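Local coordinates for protein glucosamine-6-phosphate deaminase (Thermotoga maritima, PDB 1J5X) that is an SIS-domain protein of alpha/beta architecture, with parallel beta sheets flanked by helices, at residues L56-G61 / A104-R109; Y72-V77 / M172-K177; P194-I199 / T312-I317; G253-V258 / E284-T289. All blocks are in the same frame, centred on the assembly; numbering follows the deposited sequence.

Overall arrangement
Interactions 1 and 2 belong to one layered unit, an SIS domain. Interaction 1 joins neighbouring strands 54-59 and 102-107 of the five-stranded parallel sheet, and interaction 2 pairs helices 62-78 and 162-179, with centres 16 Å apart. They touch directly, Phe57 CZ lying 3.6 Å from Phe74 CG. Interaction 3 packs helix 184-205, which follows helix 162-179 in the chain, against helix 313-326; its centre is 23 Å from that of interaction 2. Interaction 4 lies at the surface beside the second, four-stranded parallel sheet. Its centre is 25 Å from that of interaction 3 and 34 Å from that of interaction 1, across the chain's centre.

Interaction 1: L56-G61 / A104-R109; sequences LFVGCG and AFLFSR
Phe57 and Phe105 sit side by side on one face of two neighbouring parallel strands, their ring planes nearly parallel (12°) but slid apart, with centroids 5.0 Å from each other. Overlap is therefore slight: Phe57 CE2 stands over the rim of the Phe105 ring, 3.6 Å from Phe105 CD1. Phe107 lies farther along the same face and turns its edge to strand 54-59: its CE1 reaches Phe57 CD2, and Val58 O lies at its edge, in the ring plane, 3.4 Å from Phe107 CD1. On the other face Leu56 meets Ala104, and Val58 CG1 touches Leu106 CD1 at 4.0 Å. Helix 62-78 covers the phenylalanine face, where Phe74 meets Phe57 edge to face, while helix 114-125 packs on the aliphatic one.

Three backbone bonds knit this dry part together. Leu56 O accepts from Phe105 N, Phe105 O from Val58 N at 2.7 Å, and Val58 O from Phe107 N.

Beyond Gly59 the strands separate and the packing gives way to water. Cys60, partly exposed, no longer reaches Phe107 directly; one water accepts from Cys60 N at 2.8 Å and donates to Phe107 O at 2.6 Å. Between the two apolar faces, the peptide groups that face each other are thus paired by direct bonds, whereas at the C-terminal ends of the strands a bridging water stands in for the next one.

Interaction 2: Y72-V77 / M172-K177; sequences YYFERV and MFLADK
A chi1 of -161° swings the Tyr73 ring away from its own backbone N and across to Asp176 and Met172, a selenomethionine whose chain bends at its last torsion (chi3 78°) to bring CE over the ring. Met172 CE stands 3.4 Å from the Tyr73 ring centroid, a CH-pi contact, and SE lies farther out above the same face in a Met-aromatic arrangement. The opposite face of the ring is covered near its rim by Val77 CG1 from its own helix.

At the end of the ring, Tyr73 OH donates to Asp176 OD2 over a short 2.5 Å. The acceptor uses its syn lone pair, and the carboxylate stands at 88° to the ring while OD2 itself lies in the ring plane. Asp176 OD1 has a second partner in Asn181 and also rests against Val77 CG1.

Ala175 fills the space between the two short helical segments, which run nearly parallel with axes 9.6 Å apart. Ala175 CB sits over one face of Phe74, 3.9 Å from the ring centroid, and meets Val77 CG2 at 3.6 Å, while Leu174 CD2 touches Phe74 CZ.

Two helices of the SIS domain are thereby joined by one polar bond set among apolar contacts. Gripped at both oxygens, the buried carboxylate is fixed in rotation, and the tyrosine and asparagine donors would probably help to stabilise its negative charge.

Interaction 3: P194-I199 / T312-I317; sequences PEFFDI and TVPAQI
The ring ends of Phe196 and Phe197, on helix 184-205, meet Val313, Pro314 and Ile317 of helix 313-326 in a helix-to-helix packing of an alpha/beta protein. The short helical segments run in broadly the same direction, crossing at -39° with axes 10.2 Å apart, and no hydrogen bond joins them, so fit depends on the shapes of apolar groups.

The two phenylalanine rings form the bumps on one side, and Val313 projects between them. Val313 CB faces Phe196 CE2 at 4.0 Å, whereas its CG1 branch, anti to the backbone N (chi1 170°), turns to Phe197 CD2. Phe196 reaches farther past Val313 to the pyrrolidine of Pro314, with Phe196 CZ 3.7 Å from Pro314 CG and the two side chains crossing at about a right angle. Ile317, one turn beyond Val313, supplies the remaining bump, its CD1 methyl.

Outside the pair, Phe196 also packs on Ile299, Val301 and Leu310, and Phe197 on Thr21 and Lys24, which places Phe196 among apolar loop residues and Phe197 against helix 15-25. Asp198, beside the contact, forms a salt bridge with Lys24. Over the rim of one face of Phe197 stands Ile317 CD1, 3.8 Å from Phe197 CE2.

Interaction 4: G253-V258 / E284-T289; sequences GPKALV and ESLGAT
Val258 CG1 is the centre of this contact, reaching Ala288 CB at 3.7 Å and Leu286 CB at 3.9 Å. The same methyl also rests 3.8 Å from Leu286 O, touching the backbone at Leu286 as well as its side chain. It gets there because CG1 is anti to the backbone N (chi1 179°), which directs this branch across to the 284-289 segment. At the rim, Lys255 CD passes Leu286 CD1 at 4.2 Å, an aliphatic contact between the stem of a lysine and a leucine that is exposed to solvent.

Behind these atoms stand the turns that present them. Lys255 lies in the 3-10 segment 254-257 and Val258 directly follows it; Val258 N bonds back to Lys255 O at 2.9 Å, and both side chains point toward the partner. After helix 273-285, Gly287 closes a Schellman motif, with positive phi (113°) and two bonds back into the last turn, one of them from Gly287 N to Glu284 O. Past Gly287 the chain leaves the helical path and places Ala288 CB against Val258 CG1.

Farther out, the extended chain of Lys255 carries NZ past Leu286 to a salt bridge with Glu282, on the same helix. Tyr250 packs on both Lys255 and Val258 from the loop side.

The contact therefore joins the loop between strands 241-245 and 262-267 to the turn connecting helix 273-285 with strand 289-293. Ala288 packs on Val264 of strand 262-267, and Thr289 next to it enters the outermost strand of the four-stranded parallel sheet, bonding through its backbone to Thr262 and Val264.

Interaction 1: L56-G61 / A104-R109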
loop_
_atom_site.group_PDB
_atom_site.type_symbol
_atom_site.label_atom_id
_atom_site.label_comp_id
_atom_site.label_asym_id
_atom_site.label_seq_id
_atom_site.Cartn_x
_atom_site.Cartn_y
_atom_site.Cartn_z
ATOM N N LEU A 56 -10.089 5.583 13.235
ATOM C CA LEU A 56 -10.463 5.409 11.841
ATOM C C LEU A 56 -9.305 5.820 10.895
ATOM O O LEU A 56 -8.487 6.673 11.243
ATOM C CB LEU A 56 -11.649 6.312 11.500
ATOM C CG LEU A 56 -12.862 6.292 12.445
ATOM C CD1 LEU A 56 -13.992 7.129 11.788
ATOM C CD2 LEU A 56 -13.309 4.890 12.655
ATOM N N PHE A 57 -9.265 5.181 9.717
ATOM C CA PHE A 57 -8.257 5.458 8.688
ATOM C C PHE A 57 -9.125 5.665 7.456
ATOM O O PHE A 57 -9.810 4.758 7.027
ATOM C CB PHE A 57 -7.327 4.276 8.575
ATOM C CG PHE A 57 -6.507 4.082 9.829
ATOM C CD1 PHE A 57 -7.018 3.328 10.914
ATOM C CD2 PHE A 57 -5.276 4.694 9.947
ATOM C CE1 PHE A 57 -6.264 3.206 12.107
ATOM C CE2 PHE A 57 -4.510 4.584 11.126
ATOM C CZ PHE A 57 -5.016 3.835 12.203
ATOM N N VAL A 58 -9.074 6.875 6.870
ATOM C CA VAL A 58 -10.053 7.186 5.800
ATOM C C VAL A 58 -9.331 7.732 4.569
ATOM O O VAL A 58 -8.520 8.641 4.718
ATOM C CB VAL A 58 -11.007 8.311 6.360
ATOM C CG1 VAL A 58 -12.021 8.758 5.311
ATOM C CG2 VAL A 58 -11.748 7.767 7.657
ATOM N N GLY A 59 -9.632 7.213 3.388
ATOM C CA GLY A 59 -8.923 7.727 2.211
ATOM C C GLY A 59 -9.510 7.171 0.938
ATOM O O GLY A 59 -10.455 6.401 1.030
ATOM N N CYS A 60 -8.959 7.556 -0.230
ATOM C CA CYS A 60 -9.441 7.107 -1.543
ATOM C C CYS A 60 -8.352 6.485 -2.398
ATOM O O CYS A 60 -7.196 6.967 -2.366
ATOM C CB CYS A 60 -10.002 8.287 -2.370
ATOM S SG CYS A 60 -11.339 9.205 -1.544
ATOM N N GLY A 61 -8.717 5.439 -3.131
ATOM C CA GLY A 61 -7.771 4.798 -4.069
ATOM C C GLY A 61 -6.550 4.261 -3.339
ATOM O O GLY A 61 -6.702 3.526 -2.321
ATOM N N ALA A 104 -9.398 10.165 13.812
ATOM C CA ALA A 104 -9.470 9.723 12.421
ATOM C C ALA A 104 -8.263 10.208 11.642
ATOM O O ALA A 104 -7.929 11.386 11.684
ATOM C CB ALA A 104 -10.744 10.255 11.766
ATOM N N PHE A 105 -7.598 9.288 10.957
ATOM C CA PHE A 105 -6.470 9.673 10.113
ATOM C C PHE A 105 -7.116 9.807 8.726
ATOM O O PHE A 105 -7.743 8.873 8.206
ATOM C CB PHE A 105 -5.377 8.601 10.020
ATOM C CG PHE A 105 -4.521 8.462 11.269
ATOM C CD1 PHE A 105 -5.036 7.868 12.443
ATOM C CD2 PHE A 105 -3.192 8.855 11.236
ATOM C CE1 PHE A 105 -4.182 7.675 13.568
ATOM C CE2 PHE A 105 -2.359 8.661 12.339
ATOM C CZ PHE A 105 -2.862 8.072 13.492
ATOM N N LEU A 106 -6.966 10.987 8.126
ATOM C CA LEU A 106 -7.516 11.280 6.767
ATOM C C LEU A 106 -6.312 11.356 5.777
ATOM O O LEU A 106 -5.343 12.065 6.048
ATOM C CB LEU A 106 -8.244 12.645 6.809
ATOM C CG LEU A 106 -9.640 12.803 7.427
ATOM C CD1 LEU A 106 -10.679 12.345 6.468
ATOM C CD2 LEU A 106 -9.730 12.048 8.753
ATOM N N PHE A 107 -6.356 10.604 4.682
ATOM C CA PHE A 107 -5.252 10.552 3.733
ATOM C C PHE A 107 -5.604 11.162 2.378
ATOM O O PHE A 107 -6.594 10.788 1.768
ATOM C CB PHE A 107 -4.852 9.107 3.433
ATOM C CG PHE A 107 -4.402 8.317 4.638
ATOM C CD1 PHE A 107 -5.332 7.828 5.547
ATOM C CD2 PHE A 107 -3.034 8.080 4.858
ATOM C CE1 PHE A 107 -4.904 7.112 6.683
ATOM C CE2 PHE A 107 -2.568 7.350 5.999
ATOM C CZ PHE A 107 -3.516 6.867 6.920
ATOM N N SER A 108 -4.772 12.078 1.920
ATOM C CA SER A 108 -4.972 12.642 0.552
ATOM C C SER A 108 -3.576 13.200 0.239
ATOM O O SER A 108 -3.161 14.178 0.846
ATOM C CB SER A 108 -5.991 13.806 0.547
ATOM O OG SER A 108 -5.919 14.421 -0.778
ATOM N N ARG A 109 -2.901 12.553 -0.682
ATOM C CA ARG A 109 -1.540 12.948 -1.066
ATOM C C ARG A 109 -1.511 14.431 -1.459
ATOM O O ARG A 109 -0.719 15.194 -0.912
ATOM C CB ARG A 109 -1.091 12.096 -2.232
ATOM C CG ARG A 109 0.313 12.472 -2.769
ATOM C CD ARG A 109 0.760 11.489 -3.835
ATOM N NE ARG A 109 -0.207 11.315 -4.925
ATOM C CZ ARG A 109 0.121 10.946 -6.162
ATOM N NH1 ARG A 109 1.389 10.732 -6.473
ATOM N NH2 ARG A 109 -0.820 10.723 -7.073
HETATM O O HOH W 1 -7.429 9.919 -0.588
#

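Interaction 2: Y72-V77 / M172-K177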
loop_
_atom_site.group_PDB
_atom_site.type_symbol
_atom_site.label_atom_id
_atom_site.label_comp_id
_atom_site.label_asym_id
_atom_site.label_seq_id
_atom_site.Cartn_x
_atom_site.Cartn_y
_atom_site.Cartn_z
ATOM N N TYR A 72 -4.805 -2.417 9.920
ATOM C CA TYR A 72 -4.508 -3.774 10.462
ATOM C C TYR A 72 -3.345 -3.662 11.455
ATOM O O TYR A 72 -3.370 -4.231 12.558
ATOM C CB TYR A 72 -4.023 -4.770 9.402
ATOM C CG TYR A 72 -5.060 -5.379 8.488
ATOM C CD1 TYR A 72 -5.860 -6.422 8.916
ATOM C CD2 TYR A 72 -5.205 -4.931 7.193
ATOM C CE1 TYR A 72 -6.798 -7.009 8.068
ATOM C CE2 TYR A 72 -6.105 -5.489 6.347
ATOM C CZ TYR A 72 -6.909 -6.535 6.779
ATOM O OH TYR A 72 -7.808 -7.114 5.915
ATOM N N TYR A 73 -2.277 -2.972 11.048
ATOM C CA TYR A 73 -1.103 -2.865 11.913
ATOM C C TYR A 73 -1.372 -2.158 13.237
ATOM O O TYR A 73 -0.855 -2.561 14.306
ATOM C CB TYR A 73 0.030 -2.179 11.159
ATOM C CG TYR A 73 1.401 -2.420 11.770
ATOM C CD1 TYR A 73 2.000 -3.677 11.715
ATOM C CD2 TYR A 73 2.071 -1.406 12.433
ATOM C CE1 TYR A 73 3.241 -3.922 12.316
ATOM C CE2 TYR A 73 3.315 -1.629 13.027
ATOM C CZ TYR A 73 3.900 -2.890 12.980
ATOM O OH TYR A 73 5.088 -3.149 13.633
ATOM N N PHE A 74 -2.119 -1.067 13.188
ATOM C CA PHE A 74 -2.470 -0.369 14.437
ATOM C C PHE A 74 -3.245 -1.240 15.415
ATOM O O PHE A 74 -2.965 -1.251 16.629
ATOM C CB PHE A 74 -3.318 0.875 14.169
ATOM C CG PHE A 74 -2.507 2.117 14.159
ATOM C CD1 PHE A 74 -1.524 2.294 13.195
ATOM C CD2 PHE A 74 -2.746 3.135 15.095
ATOM C CE1 PHE A 74 -0.791 3.464 13.151
ATOM C CE2 PHE A 74 -2.013 4.320 15.067
ATOM C CZ PHE A 74 -1.041 4.490 14.104
ATOM N N GLU A 75 -4.222 -1.961 14.901
ATOM C CA GLU A 75 -4.987 -2.852 15.756
ATOM C C GLU A 75 -4.036 -3.931 16.298
ATOM O O GLU A 75 -4.124 -4.306 17.473
ATOM C CB GLU A 75 -6.094 -3.561 14.978
ATOM C CG GLU A 75 -6.879 -4.504 15.855
ATOM C CD GLU A 75 -8.111 -5.173 15.178
ATOM O OE1 GLU A 75 -8.083 -5.476 13.969
ATOM O OE2 GLU A 75 -9.104 -5.419 15.898
ATOM N N ARG A 76 -3.148 -4.410 15.457
ATOM C CA ARG A 76 -2.204 -5.478 15.856
ATOM C C ARG A 76 -1.236 -5.025 16.960
ATOM O O ARG A 76 -1.032 -5.718 17.983
ATOM C CB ARG A 76 -1.382 -5.936 14.633
ATOM C CG ARG A 76 -0.413 -7.111 14.924
ATOM C CD ARG A 76 0.408 -7.556 13.728
ATOM N NE ARG A 76 -0.409 -7.932 12.557
ATOM C CZ ARG A 76 -1.097 -9.064 12.439
ATOM N NH1 ARG A 76 -1.087 -9.971 13.432
ATOM N NH2 ARG A 76 -1.820 -9.309 11.330
ATOM N N VAL A 77 -0.616 -3.879 16.773
ATOM C CA VAL A 77 0.361 -3.462 17.771
ATOM C C VAL A 77 -0.153 -2.623 18.904
ATOM O O VAL A 77 0.446 -2.652 20.003
ATOM C CB VAL A 77 1.609 -2.765 17.138
ATOM C CG1 VAL A 77 2.187 -3.636 16.006
ATOM C CG2 VAL A 77 1.255 -1.382 16.640
HETATM N N MSE A 172 3.692 2.936 10.650
HETATM C CA MSE A 172 3.954 1.655 11.376
HETATM C C MSE A 172 4.940 1.982 12.503
HETATM O O MSE A 172 4.780 1.580 13.668
HETATM C CB MSE A 172 4.556 0.651 10.430
HETATM C CG MSE A 172 3.541 0.180 9.428
HETATM SE SE MSE A 172 4.312 -1.131 8.199
HETATM C CE MSE A 172 4.283 -2.715 9.361
ATOM N N PHE A 173 5.997 2.708 12.151
ATOM C CA PHE A 173 7.015 3.093 13.151
ATOM C C PHE A 173 6.398 3.879 14.295
ATOM O O PHE A 173 6.664 3.620 15.492
ATOM C CB PHE A 173 8.154 3.853 12.409
ATOM C CG PHE A 173 9.309 4.288 13.292
ATOM C CD1 PHE A 173 9.210 5.423 14.074
ATOM C CD2 PHE A 173 10.484 3.575 13.298
ATOM C CE1 PHE A 173 10.276 5.867 14.862
ATOM C CE2 PHE A 173 11.590 4.022 14.103
ATOM C CZ PHE A 173 11.463 5.153 14.865
ATOM N N LEU A 174 5.559 4.841 13.968
ATOM C CA LEU A 174 4.857 5.630 14.987
ATOM C C LEU A 174 3.981 4.748 15.930
ATOM O O LEU A 174 3.908 4.951 17.175
ATOM C CB LEU A 174 3.965 6.662 14.281
ATOM C CG LEU A 174 3.120 7.617 15.134
ATOM C CD1 LEU A 174 2.593 8.787 14.352
ATOM C CD2 LEU A 174 1.951 6.891 15.595
ATOM N N ALA A 175 3.284 3.785 15.348
ATOM C CA ALA A 175 2.452 2.925 16.202
ATOM C C ALA A 175 3.320 2.151 17.201
ATOM O O ALA A 175 2.966 2.051 18.402
ATOM C CB ALA A 175 1.693 1.903 15.347
ATOM N N ASP A 176 4.427 1.599 16.715
ATOM C CA ASP A 176 5.263 0.838 17.624
ATOM C C ASP A 176 5.852 1.760 18.696
ATOM O O ASP A 176 5.972 1.374 19.866
ATOM C CB ASP A 176 6.360 0.125 16.884
ATOM C CG ASP A 176 5.854 -1.129 16.168
ATOM O OD1 ASP A 176 5.106 -1.927 16.820
ATOM O OD2 ASP A 176 6.195 -1.337 14.986
ATOM N N LYS A 177 6.243 2.972 18.310
ATOM C CA LYS A 177 6.789 3.892 19.336
ATOM C C LYS A 177 5.739 4.192 20.393
ATOM O O LYS A 177 6.041 4.267 21.618
ATOM C CB LYS A 177 7.284 5.232 18.700
ATOM C CG LYS A 177 8.552 5.130 17.931
ATOM C CD LYS A 177 9.701 4.642 18.882
ATOM C CE LYS A 177 11.079 4.818 18.216
ATOM N NZ LYS A 177 12.236 4.207 19.027
#

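Interaction 3: P194-I199 / T312-I317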
loop_
_atom_site.group_PDB
_atom_site.type_symbol
_atom_site.label_atom_id
_atom_site.label_comp_id
_atom_site.label_asym_id
_atom_site.label_seq_id
_atom_site.Cartn_x
_atom_site.Cartn_y
_atom_site.Cartn_z
ATOM N N PRO A 194 17.672 -1.301 -0.995
ATOM C CA PRO A 194 18.341 -1.290 -2.311
ATOM C C PRO A 194 18.499 -2.686 -2.900
ATOM O O PRO A 194 18.178 -2.951 -4.069
ATOM C CB PRO A 194 19.698 -0.618 -2.007
ATOM C CG PRO A 194 19.365 0.345 -0.826
ATOM C CD PRO A 194 18.356 -0.429 0.009
ATOM N N GLU A 195 19.002 -3.625 -2.086
ATOM C CA GLU A 195 19.168 -4.987 -2.569
ATOM C C GLU A 195 17.790 -5.584 -2.909
ATOM O O GLU A 195 17.619 -6.284 -3.907
ATOM C CB GLU A 195 19.870 -5.850 -1.494
ATOM C CG GLU A 195 19.895 -7.357 -1.798
ATOM C CD GLU A 195 20.793 -8.160 -0.837
ATOM O OE1 GLU A 195 21.187 -7.626 0.227
ATOM O OE2 GLU A 195 21.077 -9.331 -1.149
ATOM N N PHE A 196 16.802 -5.296 -2.069
ATOM C CA PHE A 196 15.444 -5.832 -2.305
ATOM C C PHE A 196 14.951 -5.381 -3.676
ATOM O O PHE A 196 14.392 -6.171 -4.459
ATOM C CB PHE A 196 14.457 -5.300 -1.229
ATOM C CG PHE A 196 13.038 -5.789 -1.409
ATOM C CD1 PHE A 196 12.741 -7.159 -1.378
ATOM C CD2 PHE A 196 11.963 -4.876 -1.566
ATOM C CE1 PHE A 196 11.423 -7.595 -1.492
ATOM C CE2 PHE A 196 10.647 -5.342 -1.684
ATOM C CZ PHE A 196 10.388 -6.662 -1.645
ATOM N N PHE A 197 15.177 -4.108 -3.947
ATOM C CA PHE A 197 14.767 -3.490 -5.205
ATOM C C PHE A 197 15.482 -4.142 -6.392
ATOM O O PHE A 197 14.851 -4.581 -7.367
ATOM C CB PHE A 197 15.051 -1.994 -5.146
ATOM C CG PHE A 197 14.750 -1.268 -6.451
ATOM C CD1 PHE A 197 15.681 -1.261 -7.502
ATOM C CD2 PHE A 197 13.515 -0.641 -6.644
ATOM C CE1 PHE A 197 15.375 -0.638 -8.745
ATOM C CE2 PHE A 197 13.200 -0.021 -7.866
ATOM C CZ PHE A 197 14.121 -0.017 -8.916
ATOM N N ASP A 198 16.812 -4.270 -6.290
ATOM C CA ASP A 198 17.579 -4.860 -7.376
ATOM C C ASP A 198 17.202 -6.313 -7.623
ATOM O O ASP A 198 17.121 -6.730 -8.763
ATOM C CB ASP A 198 19.113 -4.708 -7.118
ATOM C CG ASP A 198 19.562 -3.239 -7.031
ATOM O OD1 ASP A 198 18.881 -2.329 -7.572
ATOM O OD2 ASP A 198 20.623 -2.969 -6.424
ATOM N N ILE A 199 16.970 -7.103 -6.571
ATOM C CA ILE A 199 16.566 -8.482 -6.766
ATOM C C ILE A 199 15.192 -8.483 -7.468
ATOM O O ILE A 199 14.923 -9.303 -8.379
ATOM C CB ILE A 199 16.437 -9.272 -5.388
ATOM C CG1 ILE A 199 17.851 -9.477 -4.773
ATOM C CG2 ILE A 199 15.700 -10.604 -5.611
ATOM C CD1 ILE A 199 17.883 -10.025 -3.310
ATOM N N THR A 312 5.039 -3.484 -1.696
ATOM C CA THR A 312 4.359 -3.119 -2.972
ATOM C C THR A 312 5.428 -2.828 -4.055
ATOM O O THR A 312 5.115 -2.678 -5.230
ATOM C CB THR A 312 3.397 -1.893 -2.864
ATOM O OG1 THR A 312 4.095 -0.700 -2.537
ATOM C CG2 THR A 312 2.316 -2.175 -1.798
ATOM N N VAL A 313 6.685 -2.783 -3.677
ATOM C CA VAL A 313 7.741 -2.501 -4.666
ATOM C C VAL A 313 7.745 -3.517 -5.829
ATOM O O VAL A 313 7.815 -3.126 -7.005
ATOM C CB VAL A 313 9.126 -2.462 -3.969
ATOM C CG1 VAL A 313 10.265 -2.410 -5.010
ATOM C CG2 VAL A 313 9.218 -1.248 -3.093
ATOM N N PRO A 314 7.689 -4.809 -5.544
ATOM C CA PRO A 314 7.679 -5.755 -6.656
ATOM C C PRO A 314 6.527 -5.455 -7.657
ATOM O O PRO A 314 6.712 -5.484 -8.857
ATOM C CB PRO A 314 7.477 -7.085 -5.969
ATOM C CG PRO A 314 8.241 -6.899 -4.651
ATOM C CD PRO A 314 7.774 -5.519 -4.229
ATOM N N ALA A 315 5.320 -5.187 -7.132
ATOM C CA ALA A 315 4.191 -4.902 -8.036
ATOM C C ALA A 315 4.347 -3.572 -8.783
ATOM O O ALA A 315 3.907 -3.467 -9.933
ATOM C CB ALA A 315 2.826 -4.931 -7.215
ATOM N N GLN A 316 4.980 -2.569 -8.178
ATOM C CA GLN A 316 5.219 -1.294 -8.889
ATOM C C GLN A 316 6.189 -1.574 -10.064
ATOM O O GLN A 316 6.069 -0.988 -11.113
ATOM C CB GLN A 316 5.916 -0.297 -8.004
ATOM C CG GLN A 316 5.112 0.221 -6.805
ATOM C CD GLN A 316 5.995 1.030 -5.864
ATOM O OE1 GLN A 316 6.842 1.749 -6.306
ATOM N NE2 GLN A 316 5.784 0.918 -4.554
ATOM N N ILE A 317 7.187 -2.435 -9.826
ATOM C CA ILE A 317 8.144 -2.797 -10.873
ATOM C C ILE A 317 7.445 -3.649 -11.946
ATOM O O ILE A 317 7.707 -3.480 -13.145
ATOM C CB ILE A 317 9.396 -3.550 -10.245
ATOM C CG1 ILE A 317 10.199 -2.564 -9.419
ATOM C CG2 ILE A 317 10.254 -4.238 -11.344
ATOM C CD1 ILE A 317 11.373 -3.238 -8.583
#

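Interaction 4: G253-V258 / E284-T289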
loop_
_atom_site.group_PDB
_atom_site.type_symbol
_atom_site.label_atom_id
_atom_site.label_comp_id
_atom_site.label_asym_id
_atom_site.label_seq_id
_atom_site.Cartn_x
_atom_site.Cartn_y
_atom_site.Cartn_z
ATOM N N GLY A 253 -13.330 -20.012 -5.425
ATOM C CA GLY A 253 -13.996 -19.407 -6.555
ATOM C C GLY A 253 -13.169 -18.671 -7.551
ATOM O O GLY A 253 -13.204 -18.997 -8.762
ATOM N N PRO A 254 -12.383 -17.681 -7.096
ATOM C CA PRO A 254 -11.547 -16.871 -7.964
ATOM C C PRO A 254 -10.619 -17.666 -8.885
ATOM O O PRO A 254 -10.399 -17.213 -10.007
ATOM C CB PRO A 254 -10.755 -16.004 -6.987
ATOM C CG PRO A 254 -11.745 -15.843 -5.825
ATOM C CD PRO A 254 -12.210 -17.268 -5.683
ATOM N N LYS A 255 -10.153 -18.831 -8.442
ATOM C CA LYS A 255 -9.160 -19.539 -9.286
ATOM C C LYS A 255 -9.810 -20.144 -10.546
ATOM O O LYS A 255 -9.137 -20.703 -11.430
ATOM C CB LYS A 255 -8.457 -20.601 -8.489
ATOM C CG LYS A 255 -9.369 -21.643 -7.928
ATOM C CD LYS A 255 -8.588 -22.905 -7.548
ATOM C CE LYS A 255 -9.535 -23.936 -6.998
ATOM N NZ LYS A 255 -8.915 -25.268 -6.625
ATOM N N ALA A 256 -11.125 -20.037 -10.635
ATOM C CA ALA A 256 -11.780 -20.529 -11.845
ATOM C C ALA A 256 -11.186 -19.822 -13.074
ATOM O O ALA A 256 -11.170 -20.403 -14.194
ATOM C CB ALA A 256 -13.338 -20.265 -11.776
ATOM N N LEU A 257 -10.708 -18.590 -12.917
ATOM C CA LEU A 257 -10.159 -17.850 -14.047
ATOM C C LEU A 257 -8.752 -18.229 -14.434
ATOM O O LEU A 257 -8.235 -17.756 -15.463
ATOM C CB LEU A 257 -10.085 -16.372 -13.768
ATOM C CG LEU A 257 -11.372 -15.606 -13.665
ATOM C CD1 LEU A 257 -11.033 -14.174 -13.430
ATOM C CD2 LEU A 257 -12.164 -15.775 -14.948
ATOM N N VAL A 258 -8.131 -19.065 -13.621
ATOM C CA VAL A 258 -6.718 -19.344 -13.918
ATOM C C VAL A 258 -6.477 -20.131 -15.211
ATOM O O VAL A 258 -7.138 -21.136 -15.461
ATOM C CB VAL A 258 -6.010 -20.159 -12.832
ATOM C CG1 VAL A 258 -4.521 -20.414 -13.276
ATOM C CG2 VAL A 258 -5.979 -19.361 -11.478
ATOM N N GLU A 284 0.010 -23.578 -10.202
ATOM C CA GLU A 284 0.934 -23.880 -11.303
ATOM C C GLU A 284 0.343 -24.999 -12.178
ATOM O O GLU A 284 0.422 -24.957 -13.403
ATOM C CB GLU A 284 2.328 -24.283 -10.720
ATOM C CG GLU A 284 3.209 -23.038 -10.392
ATOM C CD GLU A 284 4.525 -23.356 -9.657
ATOM O OE1 GLU A 284 4.646 -24.464 -9.153
ATOM O OE2 GLU A 284 5.407 -22.468 -9.579
ATOM N N SER A 285 -0.270 -25.975 -11.547
ATOM C CA SER A 285 -0.838 -27.085 -12.293
ATOM C C SER A 285 -2.042 -26.663 -13.117
ATOM O O SER A 285 -2.487 -27.419 -13.992
ATOM C CB SER A 285 -1.217 -28.221 -11.346
ATOM O OG SER A 285 -2.442 -27.947 -10.666
ATOM N N LEU A 286 -2.557 -25.455 -12.867
ATOM C CA LEU A 286 -3.696 -24.962 -13.615
ATOM C C LEU A 286 -3.212 -24.007 -14.675
ATOM O O LEU A 286 -4.017 -23.460 -15.431
ATOM C CB LEU A 286 -4.672 -24.228 -12.675
ATOM C CG LEU A 286 -5.185 -25.094 -11.527
ATOM C CD1 LEU A 286 -6.101 -24.263 -10.613
ATOM C CD2 LEU A 286 -5.918 -26.297 -12.083
ATOM N N GLY A 287 -1.897 -23.759 -14.732
ATOM C CA GLY A 287 -1.397 -22.877 -15.758
ATOM C C GLY A 287 -0.803 -21.554 -15.335
ATOM O O GLY A 287 -0.213 -20.839 -16.118
ATOM N N ALA A 288 -0.947 -21.200 -14.075
ATOM C CA ALA A 288 -0.402 -19.913 -13.650
ATOM C C ALA A 288 1.118 -19.897 -13.470
ATOM O O ALA A 288 1.726 -20.918 -13.257
ATOM C CB ALA A 288 -1.029 -19.511 -12.279
ATOM N N THR A 289 1.673 -18.710 -13.551
ATOM C CA THR A 289 3.078 -18.483 -13.250
ATOM C C THR A 289 2.958 -17.909 -11.806
ATOM O O THR A 289 2.210 -16.955 -11.586
ATOM C CB THR A 289 3.643 -17.383 -14.123
ATOM O OG1 THR A 289 3.677 -17.833 -15.491
ATOM C CG2 THR A 289 5.003 -17.008 -13.672
#